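Long-range contacts in tetraacyldisaccharide 4'-kinase (Aquifex aeolicus, PDB 4EHX), which probably transfers the gamma-phosphate of ATP to the 4'-position of a tetraacyldisaccharide 1-phosphate, the last step in making lipid IVA: residues Val84-Asn89 and Glu128-Glu133; Cys68-Gly73 and Ser112-Glu117; Phe54-Ala59 and Ala105-His110; Lys30-Pro35 and Asp118-Gly123. One frame throughout, in Å; residues are numbered along the deposited sequence.

Interaction 1. Residues Val84-Asn89 and Glu128-Glu133; sequences VSEYGN and EKLSPE
A type I' beta turn, E86 to N89, meets the C-terminal end of helix 119-130 through Y87 and L130. The hydroxyl of Y87 donates to the backbone carbonyl of L130, with OH 2.6 Å from O. The donor sits above the carbonyl plane, 35° out of it. L130 O in turn lies at the ring edge, near the ring plane. CE2 of Y87 also runs past CB of L130, 4.2 Å away. The turn closes strand 81-86 into a hairpin with 89-90, and E86 N bonds back to N89 O at 2.9 Å. Beyond L130 the chain leaves the helix at S131, which has positive phi. P132 follows and brings its CA to 3.6 Å from Y87 OH. The L130 carbonyl also accepts from R66 NH2, so two donors hold it. A phenylalanine in place of Y87 would probably leave the L130 carbonyl with R66 but without its donor from the turn. On the strand side, E86 sets CG against CD2 of L130 at 3.7 Å. With CG anti to the backbone N (chi1 173°) and the chain extended, its carboxylate passes the leucine, and a water joins OE2 to K129 O, weakly on the K129 side.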
loop_
_atom_site.group_PDB
_atom_site.type_symbol
_atom_site.label_atom_id
_atom_site.label_comp_id
_atom_site.label_asym_id
_atom_site.label_seq_id
_atom_site.Cartn_x
_atom_site.Cartn_y
_atom_site.Cartn_z
ATOM N N VAL A 84 -3.357 13.947 7.816
ATOM C CA VAL A 84 -2.395 13.142 8.562
ATOM C C VAL A 84 -0.995 13.740 8.439
ATOM O O VAL A 84 -0.229 13.799 9.406
ATOM C CB VAL A 84 -2.382 11.713 7.998
ATOM C CG1 VAL A 84 -1.269 10.880 8.650
ATOM C CG2 VAL A 84 -3.748 11.070 8.194
ATOM N N SER A 85 -0.665 14.206 7.240
ATOM C CA SER A 85 0.659 14.769 7.031
ATOM C C SER A 85 0.587 15.917 6.048
ATOM O O SER A 85 -0.136 15.839 5.065
ATOM C CB SER A 85 1.588 13.694 6.471
ATOM O OG SER A 85 2.843 14.250 6.128
ATOM N N GLU A 86 1.367 16.963 6.301
ATOM C CA GLU A 86 1.458 18.077 5.377
ATOM C C GLU A 86 2.833 18.066 4.725
ATOM O O GLU A 86 3.832 18.468 5.335
ATOM C CB GLU A 86 1.208 19.400 6.107
ATOM C CG GLU A 86 1.455 20.633 5.248
ATOM C CD GLU A 86 1.242 21.927 6.014
ATOM O OE1 GLU A 86 1.698 22.010 7.180
ATOM O OE2 GLU A 86 0.622 22.859 5.452
ATOM N N TYR A 87 2.882 17.571 3.494
ATOM C CA TYR A 87 4.132 17.451 2.749
ATOM C C TYR A 87 5.278 16.858 3.569
ATOM O O TYR A 87 6.372 17.412 3.622
ATOM C CB TYR A 87 4.498 18.801 2.118
ATOM C CG TYR A 87 3.407 19.198 1.154
ATOM C CD1 TYR A 87 3.223 18.485 -0.028
ATOM C CD2 TYR A 87 2.503 20.213 1.462
ATOM C CE1 TYR A 87 2.197 18.792 -0.907
ATOM C CE2 TYR A 87 1.463 20.531 0.587
ATOM C CZ TYR A 87 1.330 19.821 -0.598
ATOM O OH TYR A 87 0.320 20.128 -1.476
ATOM N N GLY A 88 5.011 15.721 4.206
ATOM C CA GLY A 88 6.045 14.996 4.913
ATOM C C GLY A 88 5.960 15.181 6.407
ATOM O O GLY A 88 6.428 14.330 7.156
ATOM N N ASN A 89 5.360 16.285 6.851
ATOM C CA ASN A 89 5.286 16.573 8.286
ATOM C C ASN A 89 4.046 15.972 8.947
ATOM O O ASN A 89 2.931 16.438 8.720
ATOM C CB ASN A 89 5.336 18.084 8.542
ATOM C CG ASN A 89 6.655 18.712 8.121
ATOM O OD1 ASN A 89 7.703 18.069 8.157
ATOM N ND2 ASN A 89 6.608 19.978 7.725
ATOM N N GLU A 128 -8.385 22.785 -0.135
ATOM C CA GLU A 128 -8.538 23.974 0.687
ATOM C C GLU A 128 -7.278 24.282 1.498
ATOM O O GLU A 128 -6.831 25.424 1.550
ATOM C CB GLU A 128 -9.741 23.795 1.616
ATOM C CG GLU A 128 -9.988 24.943 2.576
ATOM C CD GLU A 128 -11.211 24.703 3.442
ATOM O OE1 GLU A 128 -11.781 23.591 3.374
ATOM O OE2 GLU A 128 -11.603 25.624 4.186
ATOM N N LYS A 129 -6.696 23.258 2.115
ATOM C CA LYS A 129 -5.624 23.466 3.090
ATOM C C LYS A 129 -4.214 23.222 2.554
ATOM O O LYS A 129 -3.250 23.744 3.104
ATOM C CB LYS A 129 -5.836 22.566 4.316
ATOM C CG LYS A 129 -7.181 22.719 5.007
ATOM C CD LYS A 129 -7.361 24.108 5.589
ATOM C CE LYS A 129 -8.665 24.209 6.368
ATOM N NZ LYS A 129 -8.936 25.612 6.810
ATOM N N LEU A 130 -4.082 22.414 1.508
ATOM C CA LEU A 130 -2.758 21.951 1.088
ATOM C C LEU A 130 -2.388 22.316 -0.360
ATOM O O LEU A 130 -1.257 22.085 -0.791
ATOM C CB LEU A 130 -2.668 20.431 1.256
ATOM C CG LEU A 130 -2.919 19.826 2.645
ATOM C CD1 LEU A 130 -3.151 18.318 2.573
ATOM C CD2 LEU A 130 -1.777 20.152 3.603
ATOM N N SER A 131 -3.354 22.865 -1.094
ATOM C CA SER A 131 -3.249 23.102 -2.545
ATOM C C SER A 131 -2.403 22.122 -3.386
ATOM O O SER A 131 -1.487 22.525 -4.096
ATOM C CB SER A 131 -2.830 24.547 -2.830
ATOM O OG SER A 131 -1.602 24.844 -2.199
ATOM N N PRO A 132 -2.727 20.828 -3.320
ATOM C CA PRO A 132 -2.029 19.827 -4.132
ATOM C C PRO A 132 -2.239 19.997 -5.640
ATOM O O PRO A 132 -3.227 20.582 -6.079
ATOM C CB PRO A 132 -2.637 18.505 -3.649
ATOM C CG PRO A 132 -4.022 18.877 -3.254
ATOM C CD PRO A 132 -3.948 20.271 -2.696
ATOM N N GLU A 133 -1.295 19.491 -6.425
ATOM C CA GLU A 133 -1.436 19.481 -7.875
ATOM C C GLU A 133 -1.954 18.147 -8.407
ATOM O O GLU A 133 -2.423 18.074 -9.531
ATOM C CB GLU A 133 -0.096 19.802 -8.518
ATOM C CG GLU A 133 0.300 21.236 -8.270
ATOM C CD GLU A 133 1.720 21.530 -8.690
ATOM O OE1 GLU A 133 2.635 20.815 -8.244
ATOM O OE2 GLU A 133 1.908 22.474 -9.475
HETATM O O HOH W 1 0.046 23.426 2.817
#

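Interaction 2. Residues Cys68-Gly73 and Ser112-Glu117; sequences CILSRG and SVVASE
Strands 67-71 and 112-116 run side by side and parallel in the core sheet of the P-loop kinase fold. C68 and S112 begin the pairing described here. It continues in step: I69 with V113, L70 with V114, S71 with A115. The short strand segments lie 20° apart in direction.

Backbone hydrogen bonds carry the pairing. I69 N donates to S112 O at 2.7 Å, and I69 O accepts from V114 N. S71 repeats the pattern: its N donates to V114 O and its O accepts from S116 N at 2.9 Å.

Apolar contacts are made on both faces. On one, SG of C68 touches CG2 of V114 at 3.8 Å, and CD2 of L70 lies against CB of V114. L130 of helix 119-130 packs on V114 here. On the other, CB of I69 meets CG2 of V113 at 4.1 Å, the two side chains pointing the same way. S71 is on this second face. In the conformer described, its OG bonds to D138 OD2; a second conformer makes this less certain.

Charge closes the C-terminal end. R72 is extended from CG to NE, while E117 bends at chi2 (81°) to bring its carboxylate alongside. The guanidinium and carboxylate planes stand 66° apart. R72 grips side-on, with two nitrogens on one oxygen: NE reaches E117 OE2 at 2.8 Å from above the carboxylate plane, and NH1 reaches that same OE2 at 2.8 Å on its syn lone pair.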
loop_
_atom_site.group_PDB
_atom_site.type_symbol
_atom_site.label_atom_id
_atom_site.label_comp_id
_atom_site.label_asym_id
_atom_site.label_seq_id
_atom_site.Cartn_x
_atom_site.Cartn_y
_atom_site.Cartn_z
ATOM N N CYS A 68 -0.694 14.714 -2.982
ATOM C CA CYS A 68 -1.418 14.352 -1.777
ATOM C C CYS A 68 -1.992 12.963 -1.938
ATOM O O CYS A 68 -2.665 12.676 -2.927
ATOM C CB CYS A 68 -2.538 15.356 -1.486
ATOM S SG CYS A 68 -3.445 15.043 0.044
ATOM N N ILE A 69 -1.743 12.105 -0.955
ATOM C CA ILE A 69 -2.354 10.776 -0.932
ATOM C C ILE A 69 -3.723 10.863 -0.264
ATOM O O ILE A 69 -3.854 11.482 0.781
ATOM C CB ILE A 69 -1.522 9.786 -0.087
ATOM C CG1 ILE A 69 -0.056 9.781 -0.526
ATOM C CG2 ILE A 69 -2.174 8.380 -0.100
ATOM C CD1 ILE A 69 0.155 9.408 -1.953
ATOM N N LEU A 70 -4.737 10.247 -0.870
ATOM C CA LEU A 70 -6.043 10.141 -0.235
ATOM C C LEU A 70 -6.188 8.703 0.199
ATOM O O LEU A 70 -6.331 7.803 -0.642
ATOM C CB LEU A 70 -7.182 10.512 -1.214
ATOM C CG LEU A 70 -7.126 11.920 -1.808
ATOM C CD1 LEU A 70 -8.330 12.151 -2.766
ATOM C CD2 LEU A 70 -7.134 12.962 -0.677
ATOM N N SER A 71 -6.117 8.498 1.510
ATOM C CA SER A 71 -6.173 7.171 2.107
ATOM C C SER A 71 -7.511 6.968 2.835
ATOM O O SER A 71 -8.117 7.930 3.306
ATOM C CB SER A 71 -4.996 7.030 3.077
ATOM O OG SER A 71 -4.679 5.683 3.334
ATOM N N ARG A 72 -7.954 5.716 2.939
ATOM C CA ARG A 72 -9.216 5.396 3.612
ATOM C C ARG A 72 -9.166 5.642 5.098
ATOM O O ARG A 72 -10.089 6.232 5.664
ATOM C CB ARG A 72 -9.616 3.936 3.375
ATOM C CG ARG A 72 -11.020 3.612 3.890
ATOM C CD ARG A 72 -11.431 2.189 3.535
ATOM N NE ARG A 72 -12.825 1.923 3.884
ATOM C CZ ARG A 72 -13.451 0.771 3.648
ATOM N NH1 ARG A 72 -14.723 0.624 3.997
ATOM N NH2 ARG A 72 -12.808 -0.235 3.065
ATOM N N GLY A 73 -8.100 5.164 5.735
ATOM C CA GLY A 73 -8.022 5.188 7.184
ATOM C C GLY A 73 -9.176 4.424 7.804
ATOM O O GLY A 73 -9.954 4.982 8.576
ATOM N N SER A 112 1.814 14.978 1.022
ATOM C CA SER A 112 0.732 15.086 1.995
ATOM C C SER A 112 -0.101 13.799 2.042
ATOM O O SER A 112 -0.168 13.065 1.065
ATOM C CB SER A 112 -0.171 16.295 1.701
ATOM O OG SER A 112 0.551 17.518 1.799
ATOM N N VAL A 113 -0.713 13.535 3.190
ATOM C CA VAL A 113 -1.585 12.370 3.359
ATOM C C VAL A 113 -2.850 12.811 4.072
ATOM O O VAL A 113 -2.810 13.477 5.117
ATOM C CB VAL A 113 -0.916 11.253 4.176
ATOM C CG1 VAL A 113 -1.894 10.079 4.395
ATOM C CG2 VAL A 113 0.346 10.773 3.474
ATOM N N VAL A 114 -3.979 12.448 3.488
ATOM C CA VAL A 114 -5.276 12.752 4.075
ATOM C C VAL A 114 -6.059 11.447 4.217
ATOM O O VAL A 114 -6.083 10.625 3.301
ATOM C CB VAL A 114 -6.047 13.780 3.196
ATOM C CG1 VAL A 114 -7.521 13.844 3.593
ATOM C CG2 VAL A 114 -5.368 15.157 3.283
ATOM N N ALA A 115 -6.651 11.246 5.394
ATOM C CA ALA A 115 -7.460 10.067 5.655
ATOM C C ALA A 115 -8.934 10.469 5.639
ATOM O O ALA A 115 -9.353 11.384 6.349
ATOM C CB ALA A 115 -7.087 9.443 7.013
ATOM N N SER A 116 -9.711 9.782 4.819
ATOM C CA SER A 116 -11.126 10.063 4.724
ATOM C C SER A 116 -11.779 8.881 4.029
ATOM O O SER A 116 -11.365 8.494 2.946
ATOM C CB SER A 116 -11.320 11.337 3.896
ATOM O OG SER A 116 -12.656 11.771 3.918
ATOM N N GLU A 117 -12.787 8.289 4.664
ATOM C CA GLU A 117 -13.557 7.218 4.030
ATOM C C GLU A 117 -14.074 7.668 2.658
ATOM O O GLU A 117 -13.973 6.945 1.650
ATOM C CB GLU A 117 -14.746 6.869 4.929
ATOM C CG GLU A 117 -15.541 5.663 4.483
ATOM C CD GLU A 117 -14.886 4.363 4.896
ATOM O OE1 GLU A 117 -14.082 4.379 5.856
ATOM O OE2 GLU A 117 -15.174 3.328 4.258
#

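Interaction 3. Residues Phe54-Ala59 and Ala105-His110; sequences FVMYLA and AKLLPH
L107, near the end of helix 99-107, packs against M56 of helix 51-61. Its CB and CD1 both approach the thioether sulfur, with CD1 4.0 Å from M56 SD. M56 CE turns to the backbone, 4.0 Å from L107 O. The bend at chi3 (66°) in M56 lays this methyl back beside L107. F216 touches the L107 side chain as well.

L108 comes next, where the chain has left the helix. Its CD2 methyl presses on the surface of helix 51-61, 3.6 Å from M56 CA. The same methyl meets M56 CG at 3.9 Å and A59 CB at 3.9 Å. M56 and A59 are three residues apart, so one leucine branch spans nearly a turn of helix. The other branch is looser: L108 CD1 is 4.4 Å from V55 CG1. The contact is wholly apolar. An alanine in place of M56 would probably open a gap beside L107 and leave the L108 CD2 methyl with less to rest on.

P109 and H110 then lead the chain on to strand 112-116. Helix 51-61 begins at the end of the P-loop: K51 and T52, the last of the predicted ATP-binding residues, are its first two. A helix starting at the P-loop and packed beside the core strands is characteristic of P-loop NTPases.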
loop_
_atom_site.group_PDB
_atom_site.type_symbol
_atom_site.label_atom_id
_atom_site.label_comp_id
_atom_site.label_asym_id
_atom_site.label_seq_id
_atom_site.Cartn_x
_atom_site.Cartn_y
_atom_site.Cartn_z
ATOM N N PHE A 54 4.264 0.440 -4.537
ATOM C CA PHE A 54 3.963 1.121 -5.778
ATOM C C PHE A 54 3.572 2.575 -5.545
ATOM O O PHE A 54 3.930 3.450 -6.330
ATOM C CB PHE A 54 2.873 0.403 -6.601
ATOM C CG PHE A 54 2.709 0.991 -7.960
ATOM C CD1 PHE A 54 3.601 0.667 -8.986
ATOM C CD2 PHE A 54 1.706 1.909 -8.212
ATOM C CE1 PHE A 54 3.483 1.242 -10.245
ATOM C CE2 PHE A 54 1.592 2.495 -9.457
ATOM C CZ PHE A 54 2.474 2.157 -10.480
ATOM N N VAL A 55 2.820 2.844 -4.480
ATOM C CA VAL A 55 2.473 4.232 -4.166
ATOM C C VAL A 55 3.736 5.075 -3.960
ATOM O O VAL A 55 3.847 6.186 -4.487
ATOM C CB VAL A 55 1.524 4.333 -2.932
ATOM C CG1 VAL A 55 1.343 5.773 -2.531
ATOM C CG2 VAL A 55 0.172 3.692 -3.271
ATOM N N MET A 56 4.696 4.545 -3.204
ATOM C CA MET A 56 5.963 5.254 -2.976
ATOM C C MET A 56 6.669 5.517 -4.298
ATOM O O MET A 56 7.182 6.607 -4.551
ATOM C CB MET A 56 6.882 4.423 -2.083
ATOM C CG MET A 56 6.374 4.247 -0.654
ATOM S SD MET A 56 7.287 2.928 0.196
ATOM C CE MET A 56 8.912 3.683 0.268
ATOM N N TYR A 57 6.708 4.488 -5.133
ATOM C CA TYR A 57 7.335 4.569 -6.443
ATOM C C TYR A 57 6.672 5.632 -7.322
ATOM O O TYR A 57 7.342 6.459 -7.948
ATOM C CB TYR A 57 7.280 3.196 -7.114
ATOM C CG TYR A 57 7.602 3.241 -8.582
ATOM C CD1 TYR A 57 8.924 3.239 -9.026
ATOM C CD2 TYR A 57 6.585 3.278 -9.530
ATOM C CE1 TYR A 57 9.218 3.285 -10.386
ATOM C CE2 TYR A 57 6.865 3.319 -10.881
ATOM C CZ TYR A 57 8.179 3.328 -11.304
ATOM O OH TYR A 57 8.438 3.379 -12.651
ATOM N N LEU A 58 5.344 5.610 -7.354
ATOM C CA LEU A 58 4.571 6.571 -8.132
ATOM C C LEU A 58 4.758 7.998 -7.616
ATOM O O LEU A 58 4.924 8.938 -8.397
ATOM C CB LEU A 58 3.081 6.177 -8.083
ATOM C CG LEU A 58 2.075 7.113 -8.741
ATOM C CD1 LEU A 58 2.383 7.224 -10.236
ATOM C CD2 LEU A 58 0.646 6.575 -8.505
ATOM N N ALA A 59 4.749 8.169 -6.298
ATOM C CA ALA A 59 4.923 9.506 -5.742
ATOM C C ALA A 59 6.290 10.061 -6.146
ATOM O O ALA A 59 6.430 11.256 -6.431
ATOM C CB ALA A 59 4.755 9.494 -4.211
ATOM N N ALA A 105 2.392 7.969 5.414
ATOM C CA ALA A 105 2.999 9.288 5.625
ATOM C C ALA A 105 4.480 9.207 6.016
ATOM O O ALA A 105 5.305 10.013 5.571
ATOM C CB ALA A 105 2.199 10.077 6.669
ATOM N N LYS A 106 4.831 8.233 6.852
ATOM C CA LYS A 106 6.231 8.103 7.242
ATOM C C LYS A 106 7.067 7.645 6.053
ATOM O O LYS A 106 8.233 8.007 5.928
ATOM C CB LYS A 106 6.402 7.141 8.428
ATOM C CG LYS A 106 5.770 7.610 9.733
ATOM C CD LYS A 106 6.279 8.986 10.207
ATOM C CE LYS A 106 7.746 8.981 10.527
ATOM N NZ LYS A 106 8.131 10.040 11.544
ATOM N N LEU A 107 6.466 6.860 5.168
ATOM C CA LEU A 107 7.191 6.399 3.983
ATOM C C LEU A 107 7.295 7.440 2.860
ATOM O O LEU A 107 8.033 7.222 1.902
ATOM C CB LEU A 107 6.578 5.103 3.442
ATOM C CG LEU A 107 6.637 3.877 4.350
ATOM C CD1 LEU A 107 5.692 2.805 3.820
ATOM C CD2 LEU A 107 8.093 3.384 4.452
ATOM N N LEU A 108 6.570 8.559 2.976
ATOM C CA LEU A 108 6.593 9.603 1.941
ATOM C C LEU A 108 6.902 11.003 2.485
ATOM O O LEU A 108 5.999 11.832 2.621
ATOM C CB LEU A 108 5.241 9.660 1.211
ATOM C CG LEU A 108 4.659 8.380 0.609
ATOM C CD1 LEU A 108 3.183 8.574 0.308
ATOM C CD2 LEU A 108 5.419 7.988 -0.636
ATOM N N PRO A 109 8.183 11.287 2.767
ATOM C CA PRO A 109 8.608 12.540 3.417
ATOM C C PRO A 109 8.340 13.877 2.687
ATOM O O PRO A 109 8.522 14.922 3.315
ATOM C CB PRO A 109 10.123 12.334 3.631
ATOM C CG PRO A 109 10.500 11.220 2.688
ATOM C CD PRO A 109 9.295 10.328 2.637
ATOM N N HIS A 110 7.927 13.871 1.421
ATOM C CA HIS A 110 7.625 15.138 0.731
ATOM C C HIS A 110 6.166 15.216 0.262
ATOM O O HIS A 110 5.790 16.094 -0.522
ATOM C CB HIS A 110 8.531 15.313 -0.485
ATOM C CG HIS A 110 9.978 15.094 -0.182
ATOM N ND1 HIS A 110 10.737 16.012 0.511
ATOM C CD2 HIS A 110 10.796 14.048 -0.447
ATOM C CE1 HIS A 110 11.965 15.546 0.650
ATOM N NE2 HIS A 110 12.028 14.356 0.078
#

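Interaction 4. Residues Lys30-Pro35 and Asp118-Gly123; sequences KIKKLP and DRYKGG
The ring of Y120 has K32 over one face. CE of K32 stands 3.3 Å above the ring plane, offset toward the rim. It is 3.4 Å from CD2 of Y120, and the contact is a CH-pi one. The ammonium lies farther out, with NZ 4.5 Å from the ring centroid and 22° off the normal. That is a cation-pi arrangement. The backbone carbonyl of K33 reaches the edge, with K33 O 3.8 Å from Y120 CE1. L34 comes obliquely, its CD2 3.7 Å from the same CE1.

Torsions explain the fit. Y120 has CG anti to its own N (chi1 -179°), which carries the ring from helix 119-130 out to the 30-35 loop. K32 bends at chi3 and chi4, folding its end over the ring instead of past it. The two side chains cross at about a right angle.

L34 also reaches the helix itself. Its CD1 lies 3.9 Å from CA of G123, where a side chain would clash with this methyl. L124 and L127 of the same helix touch L34 too.

D118 is the N-cap of helix 119-130. Its OD1 accepts from K121 N at 3.0 Å on the anti lone pair, and its OD2 has a salt bridge to K145.

The loop is thus held to the helix start by mixed means. Leucine packs against backbone and ring, and a lysine gives the ring both its methylenes and its charge. The ring face would probably stabilise the K32 ammonium, whose NZ has the like charge of K121 NZ 6.7 Å away.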
loop_
_atom_site.group_PDB
_atom_site.type_symbol
_atom_site.label_atom_id
_atom_site.label_comp_id
_atom_site.label_asym_id
_atom_site.label_seq_id
_atom_site.Cartn_x
_atom_site.Cartn_y
_atom_site.Cartn_z
ATOM N N LYS A 30 -23.682 8.404 -8.960
ATOM C CA LYS A 30 -22.878 9.562 -9.297
ATOM C C LYS A 30 -21.388 9.290 -9.101
ATOM O O LYS A 30 -20.975 8.698 -8.096
ATOM C CB LYS A 30 -23.302 10.764 -8.449
ATOM C CG LYS A 30 -22.684 12.092 -8.896
ATOM C CD LYS A 30 -23.534 13.258 -8.415
ATOM C CE LYS A 30 -22.795 14.579 -8.542
ATOM N NZ LYS A 30 -23.305 15.599 -7.573
ATOM N N ILE A 31 -20.613 9.680 -10.109
ATOM C CA ILE A 31 -19.162 9.681 -10.024
ATOM C C ILE A 31 -18.711 11.138 -9.917
ATOM O O ILE A 31 -18.927 11.929 -10.837
ATOM C CB ILE A 31 -18.533 8.966 -11.233
ATOM C CG1 ILE A 31 -18.982 7.490 -11.227
ATOM C CG2 ILE A 31 -16.993 9.056 -11.170
ATOM C CD1 ILE A 31 -18.587 6.691 -12.469
ATOM N N LYS A 32 -18.121 11.490 -8.779
ATOM C CA LYS A 32 -17.725 12.879 -8.511
ATOM C C LYS A 32 -16.354 13.196 -9.092
ATOM O O LYS A 32 -15.522 12.318 -9.225
ATOM C CB LYS A 32 -17.761 13.141 -7.004
ATOM C CG LYS A 32 -19.127 12.777 -6.407
ATOM C CD LYS A 32 -19.204 13.003 -4.906
ATOM C CE LYS A 32 -19.338 14.477 -4.586
ATOM N NZ LYS A 32 -20.326 15.138 -5.482
ATOM N N LYS A 33 -16.111 14.462 -9.414
ATOM C CA LYS A 33 -14.886 14.829 -10.111
ATOM C C LYS A 33 -14.143 15.938 -9.396
ATOM O O LYS A 33 -14.646 17.053 -9.291
ATOM C CB LYS A 33 -15.232 15.278 -11.535
ATOM C CG LYS A 33 -14.062 15.844 -12.319
ATOM C CD LYS A 33 -13.203 14.761 -12.909
ATOM C CE LYS A 33 -12.256 15.312 -13.977
ATOM N NZ LYS A 33 -11.299 16.327 -13.420
ATOM N N LEU A 34 -12.951 15.641 -8.891
ATOM C CA LEU A 34 -12.083 16.692 -8.344
ATOM C C LEU A 34 -11.452 17.512 -9.473
ATOM O O LEU A 34 -11.257 17.003 -10.580
ATOM C CB LEU A 34 -10.997 16.087 -7.449
ATOM C CG LEU A 34 -11.519 15.520 -6.123
ATOM C CD1 LEU A 34 -10.457 14.631 -5.469
ATOM C CD2 LEU A 34 -11.949 16.647 -5.168
ATOM N N PRO A 35 -11.151 18.799 -9.198
ATOM C CA PRO A 35 -10.632 19.719 -10.221
ATOM C C PRO A 35 -9.130 19.604 -10.468
ATOM O O PRO A 35 -8.595 20.436 -11.196
ATOM C CB PRO A 35 -10.963 21.100 -9.643
ATOM C CG PRO A 35 -10.894 20.896 -8.162
ATOM C CD PRO A 35 -11.475 19.501 -7.944
ATOM N N ASP A 118 -14.644 8.869 2.619
ATOM C CA ASP A 118 -15.097 9.448 1.357
ATOM C C ASP A 118 -13.912 10.180 0.729
ATOM O O ASP A 118 -13.504 11.241 1.210
ATOM C CB ASP A 118 -16.240 10.431 1.620
ATOM C CG ASP A 118 -16.918 10.887 0.338
ATOM O OD1 ASP A 118 -16.352 11.746 -0.345
ATOM O OD2 ASP A 118 -18.020 10.397 0.017
ATOM N N ARG A 119 -13.338 9.611 -0.324
ATOM C CA ARG A 119 -12.109 10.180 -0.888
ATOM C C ARG A 119 -12.332 11.580 -1.465
ATOM O O ARG A 119 -11.482 12.464 -1.335
ATOM C CB ARG A 119 -11.513 9.245 -1.950
ATOM C CG ARG A 119 -10.519 8.197 -1.416
ATOM C CD ARG A 119 -11.134 7.248 -0.421
ATOM N NE ARG A 119 -10.486 5.933 -0.471
ATOM C CZ ARG A 119 -11.015 4.812 0.005
ATOM N NH1 ARG A 119 -12.216 4.822 0.608
ATOM N NH2 ARG A 119 -10.328 3.678 -0.121
ATOM N N TYR A 120 -13.477 11.784 -2.115
ATOM C CA TYR A 120 -13.807 13.104 -2.640
ATOM C C TYR A 120 -13.748 14.200 -1.565
ATOM O O TYR A 120 -13.110 15.244 -1.764
ATOM C CB TYR A 120 -15.188 13.088 -3.308
ATOM C CG TYR A 120 -15.590 14.424 -3.890
ATOM C CD1 TYR A 120 -15.158 14.811 -5.154
ATOM C CD2 TYR A 120 -16.404 15.299 -3.175
ATOM C CE1 TYR A 120 -15.526 16.046 -5.694
ATOM C CE2 TYR A 120 -16.779 16.522 -3.708
ATOM C CZ TYR A 120 -16.344 16.884 -4.968
ATOM O OH TYR A 120 -16.713 18.099 -5.494
ATOM N N LYS A 121 -14.420 13.978 -0.432
ATOM C CA LYS A 121 -14.371 14.946 0.669
ATOM C C LYS A 121 -12.948 15.157 1.174
ATOM O O LYS A 121 -12.586 16.262 1.562
ATOM C CB LYS A 121 -15.271 14.519 1.835
ATOM C CG LYS A 121 -16.753 14.579 1.520
ATOM C CD LYS A 121 -17.588 14.076 2.697
ATOM C CE LYS A 121 -19.068 14.339 2.471
ATOM N NZ LYS A 121 -19.474 14.048 1.067
ATOM N N GLY A 122 -12.149 14.095 1.186
ATOM C CA GLY A 122 -10.750 14.206 1.574
ATOM C C GLY A 122 -10.041 15.113 0.579
ATOM O O GLY A 122 -9.247 15.975 0.960
ATOM N N GLY A 123 -10.346 14.928 -0.700
ATOM C CA GLY A 123 -9.793 15.769 -1.748
ATOM C C GLY A 123 -10.170 17.234 -1.579
ATOM O O GLY A 123 -9.346 18.113 -1.783
#

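Interactions 2 and 3 are buried, while interactions 1 and 4 are partly buried and lie farther from the chain centre. Interaction 2 is strand pairing in the sheet: strand backbones bond to each other, and charge appears only at its end. Interaction 3 is purely apolar and packs on the sheet face that carries I69, where I69 CG1 is 3.6 Å from L108 CD1. Interactions 1 and 4 both use helix 119-130, one at its C-terminal end and the other at its start. Each sets a tyrosine in its contact, but Y87 works through its hydroxyl and Y120 through its ring face. Interaction 1 also joins interaction 2, as Y87 N lies 2.9 Å from S112 OG.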